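Local structure of 2-hydroxychromene-2-carboxylate isomerase (Pseudomonas putida, 2IMF) at residues A[82-87]-A[112-117]; A[171-176]-A[188-193]. The protein catalyses the reversible, glutathione-dependent isomerisation of 2-hydroxychromene-2-carboxylate to trans-o-hydroxybenzylidenepyruvate in the breakdown of naphthalene. One frame throughout, in Å; residues are numbered along the deposited sequence. Where two conformers were deposited one is given.

Contact 1 of 2, residues A[82-87]-A[112-117]. With TOM (4-(2-methoxyphenyl)-2-oxobut-3-enoic acid), chain F.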
ATOM      1  N   ALA A  82     -17.175 -13.127  -9.270  1.00 16.09           N
ATOM      2  CA  ALA A  82     -16.611 -13.998 -10.296  1.00 17.34           C
ATOM      3  C   ALA A  82     -15.877 -13.233 -11.371  1.00 17.30           C
ATOM      4  O   ALA A  82     -15.088 -13.794 -12.169  1.00 18.63           O
ATOM      5  CB  ALA A  82     -17.725 -14.840 -10.880  1.00 18.62           C
ATOM      6  N   ASN A  83     -16.104 -11.926 -11.447  1.00 15.77           N
ATOM      7  CA  ASN A  83     -15.417 -11.120 -12.401  1.00 15.20           C
ATOM      8  C   ASN A  83     -15.344  -9.666 -11.934  1.00 14.18           C
ATOM      9  O   ASN A  83     -15.957  -9.358 -10.897  1.00 15.26           O
ATOM     10  CB  ASN A  83     -16.052 -11.185 -13.824  1.00 15.85           C
ATOM     11  CG  ASN A  83     -17.449 -10.603 -13.895  1.00 16.64           C
ATOM     12  OD1 ASN A  83     -17.623  -9.403 -13.633  1.00 16.20           O
ATOM     13  ND2 ASN A  83     -18.453 -11.424 -14.268  1.00 16.68           N
ATOM     14  N   TYR A  84     -14.613  -8.855 -12.680  1.00 15.21           N
ATOM     15  CA  TYR A  84     -14.358  -7.438 -12.324  1.00 14.95           C
ATOM     16  C   TYR A  84     -14.954  -6.489 -13.355  1.00 14.33           C
ATOM     17  O   TYR A  84     -14.461  -5.375 -13.550  1.00 15.39           O
ATOM     18  CB  TYR A  84     -12.843  -7.212 -12.230  1.00 15.80           C
ATOM     19  CG  TYR A  84     -12.184  -8.141 -11.287  1.00 19.32           C
ATOM     20  CD1 TYR A  84     -12.562  -8.172  -9.968  1.00 21.03           C
ATOM     21  CD2 TYR A  84     -11.179  -9.006 -11.700  1.00 17.67           C
ATOM     22  CE1 TYR A  84     -11.930  -9.015  -9.053  1.00 21.35           C
ATOM     23  CE2 TYR A  84     -10.523  -9.867 -10.789  1.00 19.07           C
ATOM     24  CZ  TYR A  84     -10.942  -9.879  -9.495  1.00 20.24           C
ATOM     25  OH  TYR A  84     -10.296 -10.717  -8.613  1.00 24.61           O
ATOM     26  N   ASN A  85     -16.069  -6.910 -13.980  1.00 13.38           N
ATOM     27  CA  ASN A  85     -16.691  -6.109 -15.030  1.00 13.94           C
ATOM     28  C   ASN A  85     -17.661  -5.066 -14.448  1.00 14.73           C
ATOM     29  O   ASN A  85     -18.881  -5.169 -14.545  1.00 14.11           O
ATOM     30  CB  ASN A  85     -17.440  -7.006 -16.026  1.00 14.98           C
ATOM     31  CG  ASN A  85     -16.498  -8.018 -16.673  1.00 17.25           C
ATOM     32  OD1 ASN A  85     -15.312  -7.745 -16.834  1.00 18.53           O
ATOM     33  ND2 ASN A  85     -17.007  -9.214 -16.972  1.00 18.04           N
ATOM     34  N   SER A  86     -17.052  -4.009 -13.924  1.00 13.78           N
ATOM     35  CA  SER A  86     -17.736  -2.991 -13.145  1.00 13.34           C
ATOM     36  C   SER A  86     -18.265  -1.838 -13.975  1.00 13.82           C
ATOM     37  O   SER A  86     -18.862  -0.940 -13.400  1.00 14.02           O
ATOM     38  CB  SER A  86     -16.721  -2.426 -12.145  1.00 14.21           C
ATOM     39  OG  SER A  86     -15.575  -1.990 -12.887  1.00 14.14           O
ATOM     40  N   ARG A  87     -18.145  -1.860 -15.304  1.00 14.35           N
ATOM     41  CA  ARG A  87     -18.514  -0.665 -16.066  1.00 14.12           C
ATOM     42  C   ARG A  87     -19.962  -0.274 -15.900  1.00 13.50           C
ATOM     43  O   ARG A  87     -20.263   0.909 -15.665  1.00 14.27           O
ATOM     44  CB  ARG A  87     -18.279  -0.948 -17.546  1.00 14.54           C
ATOM     45  CG  ARG A  87     -18.713   0.228 -18.469  1.00 20.15           C
ATOM     46  CD  ARG A  87     -18.454  -0.002 -19.998  1.00 22.03           C
ATOM     47  NE  ARG A  87     -17.277  -0.797 -20.336  1.00 38.11           N
ATOM     48  CZ  ARG A  87     -16.003  -0.393 -20.288  1.00 43.32           C
ATOM     49  NH1 ARG A  87     -15.684   0.832 -19.875  1.00 45.93           N
ATOM     50  NH2 ARG A  87     -15.034  -1.242 -20.641  1.00 43.88           N
ATOM     51  N   ALA A 112     -23.262  -5.521  -2.341  1.00 14.02           N
ATOM     52  CA  ALA A 112     -23.631  -6.651  -3.225  1.00 14.73           C
ATOM     53  C   ALA A 112     -22.402  -7.285  -3.858  1.00 13.62           C
ATOM     54  O   ALA A 112     -22.214  -8.532  -3.784  1.00 14.66           O
ATOM     55  CB  ALA A 112     -24.538  -6.147  -4.337  1.00 15.46           C
ATOM     56  N   VAL A 113     -21.519  -6.492  -4.478  1.00 13.33           N
ATOM     57  CA  VAL A 113     -20.399  -7.037  -5.248  1.00 13.79           C
ATOM     58  C   VAL A 113     -19.298  -7.574  -4.332  1.00 13.31           C
ATOM     59  O   VAL A 113     -18.893  -8.716  -4.486  1.00 13.81           O
ATOM     60  CB  VAL A 113     -19.819  -5.928  -6.206  1.00 13.29           C
ATOM     61  CG1 VAL A 113     -18.553  -6.446  -6.939  1.00 13.05           C
ATOM     62  CG2 VAL A 113     -20.870  -5.496  -7.239  1.00 14.61           C
ATOM     63  N   TRP A 114     -18.899  -6.842  -3.295  1.00 14.21           N
ATOM     64  CA  TRP A 114     -17.765  -7.251  -2.509  1.00 13.24           C
ATOM     65  C   TRP A 114     -18.180  -7.772  -1.149  1.00 13.74           C
ATOM     66  O   TRP A 114     -17.385  -8.470  -0.522  1.00 15.92           O
ATOM     67  CB  TRP A 114     -16.731  -6.094  -2.418  1.00 13.65           C
ATOM     68  CG  TRP A 114     -15.974  -5.944  -3.571  1.00 13.19           C
ATOM     69  CD1 TRP A 114     -16.142  -5.015  -4.566  1.00 13.87           C
ATOM     70  CD2 TRP A 114     -14.929  -6.815  -4.004  1.00 13.07           C
ATOM     71  NE1 TRP A 114     -15.252  -5.255  -5.603  1.00 12.48           N
ATOM     72  CE2 TRP A 114     -14.491  -6.373  -5.258  1.00 12.60           C
ATOM     73  CE3 TRP A 114     -14.320  -7.951  -3.437  1.00 12.71           C
ATOM     74  CZ2 TRP A 114     -13.425  -6.978  -5.939  1.00 11.51           C
ATOM     75  CZ3 TRP A 114     -13.284  -8.535  -4.070  1.00 13.89           C
ATOM     76  CH2 TRP A 114     -12.844  -8.066  -5.333  1.00 11.43           C
ATOM     77  N   GLY A 115     -19.351  -7.435  -0.658  1.00 14.61           N
ATOM     78  CA  GLY A 115     -19.845  -8.031   0.590  1.00 16.19           C
ATOM     79  C   GLY A 115     -20.408  -9.408   0.351  1.00 16.73           C
ATOM     80  O   GLY A 115     -20.214 -10.326   1.179  1.00 18.40           O
ATOM     81  N   GLU A 116     -21.150  -9.579  -0.737  1.00 16.49           N
ATOM     82  CA  GLU A 116     -21.765 -10.873  -1.124  1.00 17.01           C
ATOM     83  C   GLU A 116     -21.115 -11.587  -2.279  1.00 17.48           C
ATOM     84  O   GLU A 116     -21.441 -12.752  -2.538  1.00 18.82           O
ATOM     85  CB  GLU A 116     -23.240 -10.637  -1.442  1.00 19.13           C
ATOM     86  CG  GLU A 116     -24.052 -10.136  -0.282  1.00 21.48           C
ATOM     87  CD  GLU A 116     -25.505 -10.089  -0.657  1.00 26.38           C
ATOM     88  OE1 GLU A 116     -26.075 -11.146  -0.951  1.00 30.63           O
ATOM     89  OE2 GLU A 116     -26.085  -9.005  -0.722  1.00 28.54           O
ATOM     90  N   GLY A 117     -20.210 -10.953  -2.987  1.00 15.20           N
ATOM     91  CA  GLY A 117     -19.600 -11.618  -4.110  1.00 13.33           C
ATOM     92  C   GLY A 117     -20.474 -11.730  -5.356  1.00 15.57           C
ATOM     93  O   GLY A 117     -20.228 -12.630  -6.188  1.00 15.65           O
TER
HETATM   94  O8  TOM F 305      -5.234  -5.284  -9.599  1.00 38.92           O
HETATM   95  C9  TOM F 305      -5.936  -4.315  -9.867  1.00 39.00           C
HETATM   96  C10 TOM F 305      -5.995  -3.686 -11.162  1.00 39.18           C
HETATM   97  O11 TOM F 305      -5.008  -2.969 -11.451  1.00 40.54           O
HETATM   98  O10 TOM F 305      -7.022  -3.804 -11.862  1.00 45.15           O
HETATM   99  C8  TOM F 305      -6.762  -3.595  -8.846  1.00 33.61           C
HETATM  100  C7  TOM F 305      -6.840  -3.895  -7.570  1.00 25.71           C
HETATM  101  C1  TOM F 305      -7.188  -5.267  -7.028  1.00 24.42           C
HETATM  102  C6  TOM F 305      -6.430  -5.675  -5.949  1.00 21.40           C
HETATM  103  C5  TOM F 305      -6.652  -6.930  -5.393  1.00 23.45           C
HETATM  104  C4  TOM F 305      -7.695  -7.721  -5.905  1.00 23.76           C
HETATM  105  C3  TOM F 305      -8.468  -7.318  -6.973  1.00 20.58           C
HETATM  106  C2  TOM F 305      -8.197  -6.054  -7.527  1.00 25.16           C
HETATM  107  O2  TOM F 305      -8.911  -5.546  -8.558  1.00 25.60           O
HETATM  108  C11 TOM F 305     -10.106  -6.284  -8.821  1.00 29.17           C
HETATM  109  O   HOH W   1     -19.942 -13.681  -8.656  1.00 18.69           O
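Tyr84 and Trp114 meet where the loop 82-87 passes the end of helix 99-115. Their side chains cross at about a right angle, and the touch is made by the six-membered part of the indole: Trp114 CH2 lies 3.9 Å from Tyr84 CE1, at the edge of the phenol ring and near its plane. Over one face of that ring lies the methoxy carbon C11 of the bound TOM, 3.2 Å above it and offset toward CD1 and CE1. The indole edge lies farther from C11, which is near the indole plane. Both residue types suit this place, being broad, flat and largely apolar. With chi1 of -55°, Tyr84 CG stands anti to the carbonyl carbon, and the ring reaches across to the helix although its CB does not aim there. Trp114 is buried, and its NE1 is satisfied by the backbone O of Phe9; Phe80 packs against it edge-to-face.

Toward the surface the contact is loose. Ala82 and Gly117 are joined through a water that accepts from Ala82 N at 2.9 Å and donates to Gly117 O at 2.7 Å. Gly117 leaves the helix with positive phi, where a side chain would press on the preceding carbonyl O. Next to Tyr84, Asn83 OD1 accepts from Asn85 N at 3.0 Å in an Asx turn, and Asn83 ND2 and Asn85 ND2 bond to OD1 and OD2 of Asp121, which probably steadies the loop. Tyr84 thus lines the substrate pocket of this kappa-class glutathione transferase, and Trp114 backs it from behind.

Contact 2 of 2, residues A[171-176]-A[188-193]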
ATOM      1  N   MET A 171      -8.707   9.736  -2.173  1.00 12.49           N
ATOM      2  CA  MET A 171      -9.471  10.689  -1.326  1.00 12.77           C
ATOM      3  C   MET A 171      -8.753  12.017  -1.385  1.00 13.77           C
ATOM      4  O   MET A 171      -7.506  12.033  -1.267  1.00 14.43           O
ATOM      5  CB  MET A 171      -9.636  10.267   0.144  1.00 14.47           C
ATOM      6  CG  MET A 171     -10.559   9.095   0.313  1.00 13.21           C
ATOM      7  SD  MET A 171     -10.024   7.443  -0.195  0.80 11.38           S
ATOM      8  CE  MET A 171      -8.421   7.249   0.601  1.00 17.79           C
ATOM      9  N   PHE A 172      -9.486  13.149  -1.455  1.00 14.21           N
ATOM     10  CA  PHE A 172      -8.846  14.490  -1.349  1.00 15.15           C
ATOM     11  C   PHE A 172      -9.547  15.194  -0.222  1.00 15.21           C
ATOM     12  O   PHE A 172     -10.784  15.168  -0.121  1.00 15.61           O
ATOM     13  CB  PHE A 172      -9.036  15.350  -2.598  1.00 15.69           C
ATOM     14  CG  PHE A 172      -8.254  14.944  -3.826  1.00 14.91           C
ATOM     15  CD1 PHE A 172      -8.689  13.880  -4.602  1.00 17.69           C
ATOM     16  CD2 PHE A 172      -7.124  15.639  -4.189  1.00 16.52           C
ATOM     17  CE1 PHE A 172      -7.997  13.536  -5.758  1.00 16.98           C
ATOM     18  CE2 PHE A 172      -6.431  15.310  -5.336  1.00 17.47           C
ATOM     19  CZ  PHE A 172      -6.867  14.286  -6.112  1.00 17.77           C
ATOM     20  N   LEU A 173      -8.733  15.969   0.480  1.00 16.23           N
ATOM     21  CA  LEU A 173      -9.197  17.022   1.418  1.00 17.21           C
ATOM     22  C   LEU A 173      -8.356  18.229   1.071  1.00 18.40           C
ATOM     23  O   LEU A 173      -7.117  18.232   1.219  1.00 18.60           O
ATOM     24  CB  LEU A 173      -9.005  16.596   2.830  1.00 18.22           C
ATOM     25  CG  LEU A 173      -9.426  17.674   3.821  1.00 21.32           C
ATOM     26  CD1 LEU A 173     -10.918  17.953   3.689  1.00 25.47           C
ATOM     27  CD2 LEU A 173      -9.150  17.052   5.147  1.00 24.96           C
ATOM     28  N   GLY A 174      -8.983  19.296   0.565  1.00 18.99           N
ATOM     29  CA  GLY A 174      -8.196  20.461   0.256  1.00 20.69           C
ATOM     30  C   GLY A 174      -7.262  20.090  -0.862  1.00 20.34           C
ATOM     31  O   GLY A 174      -7.695  19.517  -1.878  1.00 24.36           O
ATOM     32  N   ASP A 175      -5.971  20.400  -0.721  1.00 19.47           N
ATOM     33  CA  ASP A 175      -4.971  20.058  -1.737  1.00 19.55           C
ATOM     34  C   ASP A 175      -4.266  18.687  -1.486  1.00 20.44           C
ATOM     35  O   ASP A 175      -3.288  18.401  -2.173  1.00 25.13           O
ATOM     36  CB  ASP A 175      -3.933  21.183  -1.831  1.00 18.25           C
ATOM     37  CG  ASP A 175      -4.558  22.474  -2.387  1.00 19.36           C
ATOM     38  OD1 ASP A 175      -5.042  22.432  -3.552  1.00 21.63           O
ATOM     39  OD2 ASP A 175      -4.477  23.477  -1.672  1.00 18.34           O
ATOM     40  N   GLU A 176      -4.699  17.999  -0.447  1.00 17.53           N
ATOM     41  CA  GLU A 176      -3.993  16.718  -0.072  1.00 15.40           C
ATOM     42  C   GLU A 176      -4.818  15.609  -0.638  1.00 15.89           C
ATOM     43  O   GLU A 176      -6.062  15.534  -0.539  1.00 16.01           O
ATOM     44  CB  GLU A 176      -3.939  16.524   1.420  1.00 17.02           C
ATOM     45  CG  GLU A 176      -2.840  17.432   2.014  1.00 18.76           C
ATOM     46  CD  GLU A 176      -2.720  17.266   3.491  1.00 23.50           C
ATOM     47  OE1 GLU A 176      -3.645  17.509   4.251  1.00 25.11           O
ATOM     48  OE2 GLU A 176      -1.611  16.858   3.920  1.00 28.94           O
ATOM     49  N   GLU A 188      -8.071  11.051   8.315  1.00 16.20           N
ATOM     50  CA  GLU A 188      -8.813  11.248   9.530  1.00 17.67           C
ATOM     51  C   GLU A 188      -7.987  12.219  10.366  1.00 19.31           C
ATOM     52  O   GLU A 188      -8.547  13.157  10.980  1.00 20.34           O
ATOM     53  CB  GLU A 188      -9.065   9.940  10.201  1.00 17.64           C
ATOM     54  CG  GLU A 188     -10.213   9.184   9.473  1.00 19.99           C
ATOM     55  CD  GLU A 188     -10.179   7.696   9.736  1.00 24.22           C
ATOM     56  OE1 GLU A 188      -9.402   7.189  10.589  1.00 23.57           O
ATOM     57  OE2 GLU A 188     -10.977   6.970   9.076  1.00 23.61           O
ATOM     58  N   SER A 189      -6.682  12.085  10.409  1.00 17.43           N
ATOM     59  CA  SER A 189      -5.892  13.020  11.207  1.00 17.75           C
ATOM     60  C   SER A 189      -5.984  14.446  10.644  1.00 18.43           C
ATOM     61  O   SER A 189      -6.085  15.456  11.457  1.00 18.08           O
ATOM     62  CB  SER A 189      -4.430  12.580  11.213  0.33 17.58           C
ATOM     63  OG  SER A 189      -4.265  11.467  12.038  0.33 16.31           O
ATOM     64  N   ALA A 190      -5.979  14.643   9.362  1.00 18.09           N
ATOM     65  CA  ALA A 190      -6.110  15.957   8.770  1.00 18.75           C
ATOM     66  C   ALA A 190      -7.486  16.529   9.120  1.00 19.41           C
ATOM     67  O   ALA A 190      -7.595  17.749   9.346  1.00 20.17           O
ATOM     68  CB  ALA A 190      -5.950  15.897   7.251  1.00 18.29           C
ATOM     69  N   MET A 191      -8.529  15.715   9.100  1.00 18.17           N
ATOM     70  CA  MET A 191      -9.855  16.210   9.418  1.00 20.56           C
ATOM     71  C   MET A 191      -9.871  16.679  10.842  1.00 20.22           C
ATOM     72  O   MET A 191     -10.444  17.747  11.104  1.00 19.92           O
ATOM     73  CB  MET A 191     -10.912  15.255   9.021  0.60 20.49           C
ATOM     74  CG  MET A 191     -10.906  14.974   7.518  0.60 20.16           C
ATOM     75  SD  MET A 191     -12.381  14.005   7.118  0.60 25.52           S
ATOM     76  CE  MET A 191     -11.847  12.420   7.622  0.60 23.68           C
ATOM     77  N   GLY A 192      -9.280  15.906  11.758  1.00 20.69           N
ATOM     78  CA  GLY A 192      -9.233  16.285  13.176  1.00 20.24           C
ATOM     79  C   GLY A 192      -8.491  17.583  13.325  1.00 20.44           C
ATOM     80  O   GLY A 192      -8.952  18.439  14.101  1.00 20.28           O
ATOM     81  N   ARG A 193      -7.363  17.772  12.669  1.00 18.90           N
ATOM     82  CA  ARG A 193      -6.638  19.042  12.797  1.00 21.62           C
ATOM     83  C   ARG A 193      -7.533  20.185  12.390  1.00 21.37           C
ATOM     84  O   ARG A 193      -7.505  21.244  13.036  1.00 21.66           O
ATOM     85  CB  ARG A 193      -5.337  19.017  11.971  1.00 21.16           C
ATOM     86  CG  ARG A 193      -4.217  18.164  12.621  1.00 24.85           C
ATOM     87  CD  ARG A 193      -2.813  18.321  12.000  1.00 26.14           C
ATOM     88  NE  ARG A 193      -2.801  17.877  10.583  1.00 25.99           N
ATOM     89  CZ  ARG A 193      -2.630  16.616  10.206  1.00 28.88           C
ATOM     90  NH1 ARG A 193      -2.417  15.701  11.145  1.00 29.30           N
ATOM     91  NH2 ARG A 193      -2.630  16.292   8.899  1.00 24.49           N
TER
HETATM   92  O   HOH W   2      -3.081  18.649   6.733  1.00 39.96           O
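Leu173, at the end of strand 170-173, has its CB directed toward helix 184-198, and its CD2 methyl meets two neighbouring residues. The closer is Met191, whose CG, in the conformer given, lies 3.6 Å from Leu173 CD2; the two side chains run obliquely past each other. Ala190 faces the strand with its CB, 4.0 Å from the same CD2. Leu173 reaches both because chi1 of 178° carries CG away from the backbone N and sends the branch out toward the helix. A branched leucine suits this place, since one methyl can enter the angle between a short residue and a long one, and the small Ala190 is consistent with a close approach of strand and helix.

Glu176 approaches Ala190 from the other end of the turn. Its chain is extended beyond CG, and its OE1 stops 4.1 Å from Ala190 CB, a contact at the margin of the apolar patch. Glu176 OE1 is also 4.9 Å from Arg193 NH2, too far for direct pairing; a water bridges them, donating to Glu176 OE1 at 2.8 Å and accepting from Arg193 NH2 in the plane of the guanidinium at its edge.

Leu173 and Glu176 are brought onto one side by a type II' turn, with Gly174 at its positive phi, that links strands 170-173 and 176-179 as a beta hairpin. Trp178 of the second strand touches both Leu173 and Ala190, whereas Met191 extends the packing to Leu24 of helix 12-28, so helix 184-198 packs, beside helix 12-28, over the face of the thioredoxin-fold sheet at its hairpin strands.

Contacts 1 and 2 lie on opposite sides of the centre of the chain, 29 Å apart between centres and about 15 Å between nearest atoms, with no direct touch. They follow one another along the sequence. Contact 1 belongs to the active site: Tyr84 binds substrate, and the Trp114 side chain is about 6 Å from that of Ser11, the probable nucleophile, and about 7 Å from bound glutathione. Contact 2 is remote from the substrate, but the second strand of its hairpin ends at Trp179, the first of the glutathione-binding residues Trp179 to Asp182, with the side chains of Glu176 and Trp179 about 11 Å apart. Contact 1 thus lies at the substrate pocket, contact 2 where helix 184-198 meets the hairpin at one side of the sheet.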